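Local atomic coordinates of ADP compounds hydrolase NudE (PDB entry 1VHZ), a protein that hydrolyses ADP-ribose, NADH and the dinucleotides Ap3A and Ap2A, working as a magnesium-dependent homodimer of the Nudix family. Residues D59-L64 against R151-H156. Sequence-based numbering, arbitrary orientation.
Sequences DDHLIL and RWPLAH
His61 and Pro153 pair across two antiparallel strands, and the imidazole lies against the proline. Pro153 CA sits over one ring face, 4.0 Å from the centroid of the His61 ring. His61 CG is anti to the carbonyl carbon (chi1 -74°), which sets the ring beside its own backbone N. The turn of the ring at chi2 then faces ND1 toward Asp59. There ND1 donates in the ring plane to Asp59 O at 2.8 Å, a nearly straight bond that fixes the ring's rotation. With an alanine at His61, Asp59 O would probably lose this donor and the flank of Pro153 would lose its cover.

On the same face of the sheet, Ile63 and Arg151 run side by side. Ile63 CD1 lies over a face of the Arg151 guanidinium, off toward its rim. On the other face, Leu64 CD2 meets Trp152 CB at 3.4 Å. The indole itself leads away, and its NE1 donates to His156 O from above the carbonyl plane. Leu62 CD1 and Leu154 CD2 meet as their side chains cross at about a right angle.

Leu62 and Trp152 exchange two backbone hydrogen bonds. Leu154 N donates to Asp60 O at 3.0 Å, and a water links that oxygen to Ala155 N.

The contact joins strand 149-153 to strand 61-69 in the mixed sheet of the Nudix domain. Strand 51-58 packs beside Leu62, Ile63 and Arg151, while Leu77 of strand 74-78 touches Leu64 and Trp152.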
loop_
_atom_site.group_PDB
_atom_site.type_symbol
_atom_site.label_atom_id
_atom_site.label_comp_id
_atom_site.label_asym_id
_atom_site.label_seq_id
_atom_site.Cartn_x
_atom_site.Cartn_y
_atom_site.Cartn_z
ATOM N N ASP A 59 -19.966 -0.181 -19.803
ATOM C CA ASP A 59 -21.112 -1.084 -19.799
ATOM C C ASP A 59 -21.248 -1.855 -18.493
ATOM O O ASP A 59 -21.277 -3.095 -18.447
ATOM C CB ASP A 59 -21.016 -2.077 -20.970
ATOM C CG ASP A 59 -21.011 -1.403 -22.327
ATOM O OD1 ASP A 59 -21.736 -0.400 -22.514
ATOM O OD2 ASP A 59 -20.279 -1.880 -23.230
ATOM N N ASP A 60 -21.299 -1.145 -17.379
ATOM C CA ASP A 60 -21.438 -1.711 -16.062
ATOM C C ASP A 60 -20.401 -2.731 -15.644
ATOM O O ASP A 60 -20.652 -3.592 -14.793
ATOM C CB ASP A 60 -22.868 -2.290 -15.910
ATOM C CG ASP A 60 -23.789 -1.114 -15.570
ATOM O OD1 ASP A 60 -24.296 -0.503 -16.532
ATOM O OD2 ASP A 60 -23.932 -0.815 -14.367
ATOM N N HIS A 61 -19.203 -2.674 -16.211
ATOM C CA HIS A 61 -18.129 -3.560 -15.860
ATOM C C HIS A 61 -16.858 -2.724 -15.594
ATOM O O HIS A 61 -16.666 -1.635 -16.107
ATOM C CB HIS A 61 -17.772 -4.587 -16.950
ATOM C CG HIS A 61 -18.769 -5.700 -17.106
ATOM N ND1 HIS A 61 -20.054 -5.488 -17.571
ATOM C CD2 HIS A 61 -18.679 -7.032 -16.861
ATOM C CE1 HIS A 61 -20.712 -6.634 -17.585
ATOM N NE2 HIS A 61 -19.892 -7.590 -17.178
ATOM N N LEU A 62 -16.045 -3.259 -14.708
ATOM C CA LEU A 62 -14.732 -2.699 -14.423
ATOM C C LEU A 62 -13.816 -3.323 -15.503
ATOM O O LEU A 62 -14.157 -4.427 -15.958
ATOM C CB LEU A 62 -14.235 -3.242 -13.091
ATOM C CG LEU A 62 -14.196 -2.398 -11.846
ATOM C CD1 LEU A 62 -15.072 -1.174 -11.902
ATOM C CD2 LEU A 62 -14.510 -3.246 -10.619
ATOM N N ILE A 63 -12.771 -2.663 -15.905
ATOM C CA ILE A 63 -11.822 -3.242 -16.845
ATOM C C ILE A 63 -10.530 -3.484 -16.024
ATOM O O ILE A 63 -9.927 -2.501 -15.601
ATOM C CB ILE A 63 -11.413 -2.389 -18.049
ATOM C CG1 ILE A 63 -12.599 -1.959 -18.909
ATOM C CG2 ILE A 63 -10.418 -3.197 -18.892
ATOM C CD1 ILE A 63 -13.441 -3.101 -19.432
ATOM N N LEU A 64 -10.190 -4.732 -15.777
ATOM C CA LEU A 64 -8.989 -5.045 -14.998
ATOM C C LEU A 64 -7.931 -5.573 -15.966
ATOM O O LEU A 64 -8.311 -5.948 -17.073
ATOM C CB LEU A 64 -9.254 -6.189 -14.022
ATOM C CG LEU A 64 -10.247 -6.039 -12.878
ATOM C CD1 LEU A 64 -9.823 -4.945 -11.919
ATOM C CD2 LEU A 64 -11.662 -5.799 -13.359
ATOM N N ARG A 151 -13.041 -8.190 -17.834
ATOM C CA ARG A 151 -14.250 -7.411 -17.576
ATOM C C ARG A 151 -14.910 -7.972 -16.308
ATOM O O ARG A 151 -15.120 -9.181 -16.213
ATOM C CB ARG A 151 -15.197 -7.460 -18.779
ATOM C CG ARG A 151 -14.784 -6.407 -19.813
ATOM C CD ARG A 151 -15.318 -6.735 -21.200
ATOM N NE ARG A 151 -15.664 -5.502 -21.911
ATOM C CZ ARG A 151 -14.810 -4.570 -22.311
ATOM N NH1 ARG A 151 -13.505 -4.687 -22.091
ATOM N NH2 ARG A 151 -15.274 -3.497 -22.935
ATOM N N TRP A 152 -15.128 -7.122 -15.327
ATOM C CA TRP A 152 -15.688 -7.521 -14.045
ATOM C C TRP A 152 -16.905 -6.670 -13.708
ATOM O O TRP A 152 -16.795 -5.449 -13.618
ATOM C CB TRP A 152 -14.611 -7.342 -12.960
ATOM C CG TRP A 152 -14.890 -8.165 -11.739
ATOM C CD1 TRP A 152 -15.808 -7.912 -10.751
ATOM C CD2 TRP A 152 -14.214 -9.375 -11.376
ATOM N NE1 TRP A 152 -15.751 -8.898 -9.793
ATOM C CE2 TRP A 152 -14.770 -9.805 -10.156
ATOM C CE3 TRP A 152 -13.189 -10.124 -11.966
ATOM C CZ2 TRP A 152 -14.340 -10.974 -9.522
ATOM C CZ3 TRP A 152 -12.751 -11.290 -11.343
ATOM C CH2 TRP A 152 -13.350 -11.695 -10.124
ATOM N N PRO A 153 -18.047 -7.321 -13.530
ATOM C CA PRO A 153 -19.283 -6.623 -13.273
ATOM C C PRO A 153 -19.259 -5.821 -11.988
ATOM O O PRO A 153 -18.885 -6.334 -10.936
ATOM C CB PRO A 153 -20.350 -7.697 -13.245
ATOM C CG PRO A 153 -19.696 -8.998 -13.457
ATOM C CD PRO A 153 -18.221 -8.784 -13.635
ATOM N N LEU A 154 -19.761 -4.587 -12.066
ATOM C CA LEU A 154 -19.832 -3.704 -10.912
ATOM C C LEU A 154 -20.674 -4.318 -9.803
ATOM O O LEU A 154 -20.351 -4.213 -8.617
ATOM C CB LEU A 154 -20.515 -2.369 -11.298
ATOM C CG LEU A 154 -19.696 -1.398 -12.145
ATOM C CD1 LEU A 154 -20.466 -0.088 -12.336
ATOM C CD2 LEU A 154 -18.346 -1.130 -11.511
ATOM N N ALA A 155 -21.768 -4.957 -10.209
ATOM C CA ALA A 155 -22.699 -5.604 -9.304
ATOM C C ALA A 155 -22.030 -6.671 -8.454
ATOM O O ALA A 155 -22.537 -6.983 -7.372
ATOM C CB ALA A 155 -23.893 -6.185 -10.085
ATOM N N HIS A 156 -20.892 -7.213 -8.863
ATOM C CA HIS A 156 -20.157 -8.208 -8.098
ATOM C C HIS A 156 -18.719 -7.770 -7.854
ATOM O O HIS A 156 -17.829 -8.586 -7.577
ATOM C CB HIS A 156 -20.164 -9.570 -8.842
ATOM C CG HIS A 156 -21.583 -10.072 -8.946
ATOM N ND1 HIS A 156 -22.251 -10.558 -7.840
ATOM C CD2 HIS A 156 -22.463 -10.072 -9.974
ATOM C CE1 HIS A 156 -23.483 -10.875 -8.198
ATOM N NE2 HIS A 156 -23.638 -10.599 -9.484
HETATM O O HOH W 1 -22.748 -4.868 -13.013
#